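Local coordinates for hypothetical protein (Shewanella oneidensis, PDB 2OOJ), which is of unknown function but belongs to the DUF3224 family of the AOC-barrel clan, folding as an antiparallel beta barrel-like sheet and assembling as a pair of subunits, at residues Val7-Ala20 and Gly31-Leu43. Residues are numbered along the deposited sequence; the frame is centred on the assembly and turned at random. Where two conformers were deposited one is given.
Sequences VTGKFDVKLTPENA and GRMALDKTFYGEL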
ATOM      1  N   VAL B   7      -0.357  -2.870 -23.202  1.00 30.32           N
ATOM      2  CA  VAL B   7      -1.719  -3.140 -23.603  1.00 29.69           C
ATOM      3  C   VAL B   7      -2.631  -2.230 -22.816  1.00 27.74           C
ATOM      4  O   VAL B   7      -2.341  -1.909 -21.679  1.00 27.34           O
ATOM      5  CB  VAL B   7      -2.143  -4.609 -23.377  1.00 29.01           C
ATOM      6  CG1 VAL B   7      -1.322  -5.572 -24.265  1.00 29.59           C
ATOM      7  CG2 VAL B   7      -2.034  -5.025 -21.913  1.00 28.26           C
ATOM      8  N   THR B   8      -3.722  -1.832 -23.445  1.00 31.56           N
ATOM      9  CA  THR B   8      -4.702  -0.900 -22.874  1.00 28.37           C
ATOM     10  C   THR B   8      -6.107  -1.486 -23.001  1.00 30.33           C
ATOM     11  O   THR B   8      -6.442  -2.191 -23.972  1.00 30.79           O
ATOM     12  CB  THR B   8      -4.683   0.473 -23.568  1.00 32.02           C
ATOM     13  OG1 THR B   8      -3.366   1.022 -23.480  1.00 34.07           O
ATOM     14  CG2 THR B   8      -5.672   1.479 -22.855  1.00 34.78           C
ATOM     15  N   GLY B   9      -6.949  -1.176 -22.034  1.00 29.76           N
ATOM     16  CA  GLY B   9      -8.292  -1.749 -22.003  1.00 29.09           C
ATOM     17  C   GLY B   9      -9.121  -1.207 -20.861  1.00 30.22           C
ATOM     18  O   GLY B   9      -8.605  -0.473 -20.033  1.00 29.82           O
ATOM     19  N   LYS B  10     -10.402  -1.566 -20.841  1.00 30.77           N
ATOM     20  CA  LYS B  10     -11.344  -1.077 -19.835  1.00 32.06           C
ATOM     21  C   LYS B  10     -11.265  -1.934 -18.580  1.00 30.74           C
ATOM     22  O   LYS B  10     -10.909  -3.090 -18.634  1.00 33.31           O
ATOM     23  CB  LYS B  10     -12.767  -1.142 -20.394  1.00 33.68           C
ATOM     24  CG  LYS B  10     -12.916  -0.321 -21.662  1.00 36.05           C
ATOM     25  CD  LYS B  10     -14.361  -0.229 -22.149  1.00 39.25           C
ATOM     26  CE  LYS B  10     -14.438   0.865 -23.232  1.00 48.05           C
ATOM     27  NZ  LYS B  10     -15.809   1.045 -23.814  1.00 52.62           N
ATOM     28  N   PHE B  11     -11.559  -1.356 -17.434  1.00 30.50           N
ATOM     29  CA  PHE B  11     -11.914  -2.156 -16.274  1.00 28.06           C
ATOM     30  C   PHE B  11     -13.021  -1.476 -15.453  1.00 29.93           C
ATOM     31  O   PHE B  11     -13.179  -0.274 -15.513  1.00 29.82           O
ATOM     32  CB  PHE B  11     -10.699  -2.473 -15.406  1.00 29.41           C
ATOM     33  CG  PHE B  11     -10.149  -1.309 -14.663  1.00 25.92           C
ATOM     34  CD1 PHE B  11      -9.225  -0.463 -15.245  1.00 26.96           C
ATOM     35  CD2 PHE B  11     -10.536  -1.059 -13.355  1.00 27.53           C
ATOM     36  CE1 PHE B  11      -8.693   0.592 -14.529  1.00 29.03           C
ATOM     37  CE2 PHE B  11     -10.036   0.020 -12.630  1.00 30.03           C
ATOM     38  CZ  PHE B  11      -9.112   0.844 -13.208  1.00 29.91           C
ATOM     39  N   ASP B  12     -13.793  -2.275 -14.722  1.00 31.36           N
ATOM     40  CA  ASP B  12     -14.777  -1.758 -13.763  1.00 32.73           C
ATOM     41  C   ASP B  12     -14.376  -2.246 -12.395  1.00 32.82           C
ATOM     42  O   ASP B  12     -13.792  -3.285 -12.283  1.00 30.28           O
ATOM     43  CB  ASP B  12     -16.170  -2.286 -14.139  1.00 33.23           C
ATOM     44  CG  ASP B  12     -16.564  -1.886 -15.548  1.00 45.02           C
ATOM     45  OD1 ASP B  12     -16.120  -0.791 -16.021  1.00 50.42           O
ATOM     46  OD2 ASP B  12     -17.285  -2.671 -16.178  1.00 48.57           O
ATOM     47  N   VAL B  13     -14.647  -1.466 -11.368  1.00 35.15           N
ATOM     48  CA  VAL B  13     -14.355  -1.862 -10.003  1.00 38.66           C
ATOM     49  C   VAL B  13     -15.569  -1.615  -9.124  1.00 38.89           C
ATOM     50  O   VAL B  13     -16.283  -0.640  -9.327  1.00 40.93           O
ATOM     51  CB  VAL B  13     -13.118  -1.129  -9.438  1.00 38.66           C
ATOM     52  CG1 VAL B  13     -13.308   0.345  -9.520  1.00 44.97           C
ATOM     53  CG2 VAL B  13     -12.850  -1.588  -7.999  1.00 42.42           C
ATOM     54  N   LYS B  14     -15.810  -2.540  -8.193  1.00 39.72           N
ATOM     55  CA  LYS B  14     -16.788  -2.381  -7.122  1.00 39.59           C
ATOM     56  C   LYS B  14     -16.072  -2.359  -5.788  1.00 37.86           C
ATOM     57  O   LYS B  14     -15.347  -3.297  -5.462  1.00 39.01           O
ATOM     58  CB  LYS B  14     -17.751  -3.550  -7.118  1.00 40.22           C
ATOM     59  CG  LYS B  14     -18.906  -3.415  -6.112  1.00 48.52           C
ATOM     60  CD  LYS B  14     -19.536  -4.792  -5.868  1.00 55.78           C
ATOM     61  CE  LYS B  14     -20.760  -4.721  -4.961  1.00 65.21           C
ATOM     62  NZ  LYS B  14     -21.432  -6.051  -4.836  1.00 67.78           N
ATOM     63  N   LEU B  15     -16.320  -1.302  -5.009  1.00 38.38           N
ATOM     64  CA  LEU B  15     -15.707  -1.117  -3.697  1.00 40.03           C
ATOM     65  C   LEU B  15     -16.770  -1.311  -2.647  1.00 41.80           C
ATOM     66  O   LEU B  15     -17.782  -0.600  -2.659  1.00 46.74           O
ATOM     67  CB  LEU B  15     -15.147   0.294  -3.575  1.00 42.09           C
ATOM     68  CG  LEU B  15     -14.051   0.726  -4.559  1.00 46.88           C
ATOM     69  CD1 LEU B  15     -13.663   2.151  -4.246  1.00 51.96           C
ATOM     70  CD2 LEU B  15     -12.861  -0.151  -4.434  1.00 48.95           C
ATOM     71  N   THR B  16     -16.586  -2.309  -1.783  1.00 40.05           N
ATOM     72  CA  THR B  16     -17.514  -2.589  -0.707  1.00 37.66           C
ATOM     73  C   THR B  16     -16.910  -2.187   0.634  1.00 37.85           C
ATOM     74  O   THR B  16     -15.880  -2.742   1.033  1.00 36.09           O
ATOM     75  CB  THR B  16     -17.828  -4.047  -0.658  1.00 39.16           C
ATOM     76  OG1 THR B  16     -18.349  -4.438  -1.942  1.00 43.57           O
ATOM     77  CG2 THR B  16     -18.836  -4.337   0.465  1.00 41.94           C
ATOM     78  N   PRO B  17     -17.548  -1.223   1.341  1.00 37.60           N
ATOM     79  CA  PRO B  17     -16.988  -0.778   2.580  1.00 35.31           C
ATOM     80  C   PRO B  17     -16.881  -1.886   3.598  1.00 36.46           C
ATOM     81  O   PRO B  17     -17.763  -2.766   3.694  1.00 37.92           O
ATOM     82  CB  PRO B  17     -17.977   0.308   3.032  1.00 38.05           C
ATOM     83  CG  PRO B  17     -18.579   0.787   1.800  1.00 39.98           C
ATOM     84  CD  PRO B  17     -18.767  -0.457   1.023  1.00 38.45           C
ATOM     85  N   GLU B  18     -15.781  -1.864   4.345  1.00 35.12           N
ATOM     86  CA  GLU B  18     -15.572  -2.773   5.454  1.00 33.13           C
ATOM     87  C   GLU B  18     -15.142  -1.943   6.677  1.00 34.84           C
ATOM     88  O   GLU B  18     -14.813  -0.751   6.566  1.00 35.90           O
ATOM     89  CB  GLU B  18     -14.492  -3.810   5.119  1.00 29.26           C
ATOM     90  CG  GLU B  18     -14.764  -4.625   3.893  1.00 30.83           C
ATOM     91  CD  GLU B  18     -13.550  -5.496   3.471  1.00 38.99           C
ATOM     92  OE1 GLU B  18     -12.437  -4.957   3.261  1.00 32.15           O
ATOM     93  OE2 GLU B  18     -13.702  -6.723   3.370  1.00 35.92           O
ATOM     94  N   ASN B  19     -15.081  -2.589   7.828  1.00 36.24           N
ATOM     95  CA  ASN B  19     -14.721  -1.898   9.061  1.00 35.70           C
ATOM     96  C   ASN B  19     -13.201  -1.774   9.218  1.00 34.87           C
ATOM     97  O   ASN B  19     -12.498  -2.775   9.330  1.00 35.15           O
ATOM     98  CB  ASN B  19     -15.340  -2.634  10.251  1.00 40.46           C
ATOM     99  CG  ASN B  19     -15.222  -1.847  11.544  1.00 48.30           C
ATOM    100  OD1 ASN B  19     -14.457  -2.214  12.437  1.00 61.55           O
ATOM    101  ND2 ASN B  19     -15.949  -0.730  11.629  1.00 63.47           N
ATOM    102  N   ALA B  20     -12.697  -0.545   9.211  1.00 31.61           N
ATOM    103  CA  ALA B  20     -11.288  -0.308   9.484  1.00 34.14           C
ATOM    104  C   ALA B  20     -10.965  -0.500  10.959  1.00 34.14           C
ATOM    105  O   ALA B  20     -11.700  -0.035  11.839  1.00 36.73           O
ATOM    106  CB  ALA B  20     -10.901   1.091   9.046  1.00 30.54           C
ATOM    107  N   GLY B  31     -10.194   4.163   5.902  1.00 30.59           N
ATOM    108  CA  GLY B  31     -11.140   3.211   5.327  1.00 31.91           C
ATOM    109  C   GLY B  31     -10.479   1.895   5.012  1.00 30.70           C
ATOM    110  O   GLY B  31      -9.248   1.807   4.875  1.00 31.73           O
ATOM    111  N   ARG B  32     -11.311   0.865   4.970  1.00 31.08           N
ATOM    112  CA  ARG B  32     -10.954  -0.416   4.429  1.00 29.43           C
ATOM    113  C   ARG B  32     -12.087  -0.796   3.500  1.00 31.83           C
ATOM    114  O   ARG B  32     -13.239  -0.661   3.866  1.00 31.45           O
ATOM    115  CB  ARG B  32     -10.810  -1.479   5.515  1.00 29.45           C
ATOM    116  CG  ARG B  32     -10.416  -2.834   4.927  1.00 30.78           C
ATOM    117  CD  ARG B  32      -9.951  -3.765   5.970  1.00 34.61           C
ATOM    118  NE  ARG B  32     -10.973  -4.025   6.986  1.00 31.25           N
ATOM    119  CZ  ARG B  32     -11.741  -5.106   7.027  1.00 35.73           C
ATOM    120  NH1 ARG B  32     -11.640  -6.041   6.105  1.00 33.29           N
ATOM    121  NH2 ARG B  32     -12.626  -5.257   8.015  1.00 36.63           N
HETATM  122  N   MSE B  33     -11.739  -1.328   2.339  0.50 32.78           N
HETATM  123  CA  MSE B  33     -12.736  -1.761   1.399  0.50 35.01           C
HETATM  124  C   MSE B  33     -12.358  -3.050   0.732  0.50 34.46           C
HETATM  125  O   MSE B  33     -11.183  -3.408   0.626  0.50 32.03           O
HETATM  126  CB  MSE B  33     -12.970  -0.666   0.382  0.50 34.37           C
HETATM  127  CG  MSE B  33     -13.616   0.526   1.025  0.50 38.68           C
HETATM  128 SE   MSE B  33     -14.898   1.306  -0.106  0.38 48.44          SE
HETATM  129  CE  MSE B  33     -13.762   2.433  -0.998  0.50 33.70           C
ATOM    130  N   ALA B  34     -13.385  -3.787   0.346  1.00 31.80           N
ATOM    131  CA  ALA B  34     -13.197  -4.974  -0.447  1.00 32.58           C
ATOM    132  C   ALA B  34     -13.246  -4.531  -1.877  1.00 32.64           C
ATOM    133  O   ALA B  34     -14.057  -3.679  -2.253  1.00 33.99           O
ATOM    134  CB  ALA B  34     -14.295  -6.008  -0.180  1.00 30.19           C
ATOM    135  N   LEU B  35     -12.391  -5.137  -2.692  1.00 33.54           N
ATOM    136  CA  LEU B  35     -12.292  -4.762  -4.092  1.00 34.59           C
ATOM    137  C   LEU B  35     -12.701  -5.943  -4.938  1.00 32.67           C
ATOM    138  O   LEU B  35     -12.170  -7.035  -4.751  1.00 35.50           O
ATOM    139  CB  LEU B  35     -10.849  -4.427  -4.466  1.00 34.85           C
ATOM    140  CG  LEU B  35     -10.062  -3.271  -3.864  1.00 42.21           C
ATOM    141  CD1 LEU B  35      -8.730  -3.192  -4.622  1.00 37.86           C
ATOM    142  CD2 LEU B  35     -10.855  -1.986  -3.963  1.00 41.78           C
ATOM    143  N   ASP B  36     -13.575  -5.708  -5.905  1.00 32.93           N
ATOM    144  CA  ASP B  36     -13.932  -6.700  -6.930  1.00 34.03           C
ATOM    145  C   ASP B  36     -13.820  -5.993  -8.280  1.00 33.97           C
ATOM    146  O   ASP B  36     -14.509  -5.024  -8.520  1.00 37.53           O
ATOM    147  CB  ASP B  36     -15.357  -7.261  -6.735  1.00 35.19           C
ATOM    148  CG  ASP B  36     -15.459  -8.202  -5.533  1.00 38.92           C
ATOM    149  OD1 ASP B  36     -15.051  -9.367  -5.634  1.00 40.08           O
ATOM    150  OD2 ASP B  36     -15.907  -7.763  -4.460  1.00 42.69           O
ATOM    151  N   LYS B  37     -12.925  -6.459  -9.140  1.00 33.76           N
ATOM    152  CA  LYS B  37     -12.693  -5.823 -10.435  1.00 30.77           C
ATOM    153  C   LYS B  37     -12.830  -6.807 -11.580  1.00 31.17           C
ATOM    154  O   LYS B  37     -12.646  -8.018 -11.406  1.00 31.64           O
ATOM    155  CB  LYS B  37     -11.286  -5.249 -10.562  1.00 31.45           C
ATOM    156  CG  LYS B  37     -10.890  -4.189  -9.619  1.00 38.38           C
ATOM    157  CD  LYS B  37      -9.603  -3.509 -10.196  1.00 43.39           C
ATOM    158  CE  LYS B  37      -8.920  -2.675  -9.152  1.00 48.93           C
ATOM    159  NZ  LYS B  37      -7.560  -2.246  -9.594  1.00 47.18           N
ATOM    160  N   THR B  38     -13.185  -6.251 -12.733  1.00 30.94           N
ATOM    161  CA  THR B  38     -13.182  -6.955 -13.997  1.00 32.59           C
ATOM    162  C   THR B  38     -12.380  -6.154 -15.003  1.00 29.57           C
ATOM    163  O   THR B  38     -12.623  -4.987 -15.187  1.00 32.17           O
ATOM    164  CB  THR B  38     -14.600  -7.173 -14.561  1.00 33.20           C
ATOM    165  OG1 THR B  38     -15.403  -7.827 -13.573  1.00 35.54           O
ATOM    166  CG2 THR B  38     -14.538  -8.031 -15.859  1.00 31.98           C
ATOM    167  N   PHE B  39     -11.433  -6.833 -15.653  1.00 31.35           N
ATOM    168  CA  PHE B  39     -10.626  -6.282 -16.732  1.00 28.97           C
ATOM    169  C   PHE B  39     -11.106  -6.859 -18.049  1.00 28.79           C
ATOM    170  O   PHE B  39     -11.451  -8.032 -18.108  1.00 29.90           O
ATOM    171  CB  PHE B  39      -9.159  -6.677 -16.546  1.00 28.80           C
ATOM    172  CG  PHE B  39      -8.530  -6.080 -15.330  1.00 26.72           C
ATOM    173  CD1 PHE B  39      -8.605  -6.730 -14.103  1.00 33.65           C
ATOM    174  CD2 PHE B  39      -7.843  -4.882 -15.405  1.00 29.78           C
ATOM    175  CE1 PHE B  39      -8.014  -6.178 -12.960  1.00 35.78           C
ATOM    176  CE2 PHE B  39      -7.240  -4.335 -14.283  1.00 35.52           C
ATOM    177  CZ  PHE B  39      -7.324  -4.990 -13.055  1.00 31.34           C
ATOM    178  N   TYR B  40     -11.082  -6.050 -19.102  1.00 31.06           N
ATOM    179  CA  TYR B  40     -11.582  -6.417 -20.423  1.00 31.37           C
ATOM    180  C   TYR B  40     -10.484  -6.179 -21.424  1.00 32.00           C
ATOM    181  O   TYR B  40      -9.634  -5.294 -21.233  1.00 32.09           O
ATOM    182  CB  TYR B  40     -12.767  -5.501 -20.793  1.00 33.21           C
ATOM    183  CG  TYR B  40     -13.965  -5.686 -19.904  1.00 33.84           C
ATOM    184  CD1 TYR B  40     -14.855  -6.731 -20.113  1.00 39.89           C
ATOM    185  CD2 TYR B  40     -14.206  -4.823 -18.834  1.00 34.12           C
ATOM    186  CE1 TYR B  40     -15.959  -6.906 -19.282  1.00 39.02           C
ATOM    187  CE2 TYR B  40     -15.287  -4.999 -17.998  1.00 37.25           C
ATOM    188  CZ  TYR B  40     -16.168  -6.040 -18.232  1.00 40.80           C
ATOM    189  OH  TYR B  40     -17.239  -6.227 -17.393  1.00 49.52           O
ATOM    190  N   GLY B  41     -10.510  -6.932 -22.511  1.00 31.53           N
ATOM    191  CA  GLY B  41      -9.561  -6.728 -23.585  1.00 32.81           C
ATOM    192  C   GLY B  41      -8.367  -7.666 -23.480  1.00 32.31           C
ATOM    193  O   GLY B  41      -8.505  -8.864 -23.207  1.00 29.89           O
ATOM    194  N   GLU B  42      -7.192  -7.099 -23.684  1.00 31.27           N
ATOM    195  CA  GLU B  42      -5.956  -7.884 -23.700  1.00 31.80           C
ATOM    196  C   GLU B  42      -5.674  -8.523 -22.346  1.00 29.62           C
ATOM    197  O   GLU B  42      -5.074  -9.590 -22.271  1.00 32.65           O
ATOM    198  CB  GLU B  42      -4.804  -6.983 -24.113  1.00 30.63           C
ATOM    199  CG  GLU B  42      -4.896  -6.536 -25.523  1.00 38.39           C
ATOM    200  CD  GLU B  42      -4.389  -7.565 -26.515  1.00 48.34           C
ATOM    201  OE1 GLU B  42      -4.166  -8.733 -26.145  1.00 49.50           O
ATOM    202  OE2 GLU B  42      -4.243  -7.197 -27.696  1.00 55.40           O
ATOM    203  N   LEU B  43      -6.073  -7.838 -21.277  1.00 28.88           N
ATOM    204  CA  LEU B  43      -6.159  -8.435 -19.950  1.00 28.69           C
ATOM    205  C   LEU B  43      -7.635  -8.672 -19.708  1.00 30.00           C
ATOM    206  O   LEU B  43      -8.418  -7.716 -19.494  1.00 29.27           O
ATOM    207  CB  LEU B  43      -5.567  -7.491 -18.868  1.00 30.46           C
ATOM    208  CG  LEU B  43      -5.622  -8.011 -17.417  1.00 27.00           C
ATOM    209  CD1 LEU B  43      -4.923  -9.377 -17.293  1.00 23.53           C
ATOM    210  CD2 LEU B  43      -5.002  -6.959 -16.456  1.00 31.58           C
TER
HETATM  211  O   HOH W   1      -7.522  -4.391 -24.662  1.00 41.46           O
HETATM  212  O   HOH W   2     -16.452  -5.172  -3.602  1.00 33.39           O
HETATM  213  O   HOH W   3     -14.006   1.513   5.882  1.00 36.45           O
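Arg32 reaches over to the chain of Glu18 and Asn19 and is held there in two ways. CG stands anti to the backbone N (chi1 -179°) and the chain bends at chi3, which lays the guanidinium beneath Glu18 CB, which lies 3.6 Å above the guanidinium plane. At the guanidinium edge NE and NH2 both donate to Asn19 O, NH2 at 2.8 Å and both from one face of the carbonyl. Glu18 OE1 sits 3.1 Å from Arg32 NH1 but well out of the guanidinium plane, a salt bridge of charge alone; Glu50 is a second anionic partner of NH1. A leucine in place of Arg32 would probably leave Asn19 O without its double grip and the Glu18 carboxylate without its counter-charge.

On the other face of the sheet, the selenium end of Met33, a selenomethionine, lies against Leu15 CB in the conformer given, one of two. Farther along, Lys37 runs extended beside Val13, Lys37 CG 3.6 Å from Val13 CG2, and its NZ pairs with Glu68. Next, Phe11 CB meets Phe39 CD2 at 3.7 Å, the two rings oblique with planes 33° apart. Back on the face of Glu18 and Arg32, Asp12 OD2 meets the edge of the Tyr40 ring, 3.6 Å from Tyr40 CE2, while Asp12 OD1 bonds Gln124.

Paired backbone hydrogen bonds from Asp12-Thr38 to Thr16-Ala34 join the two antiparallel strands of a beta hairpin, part of the curled sheet consistent with an AOC-type barrel.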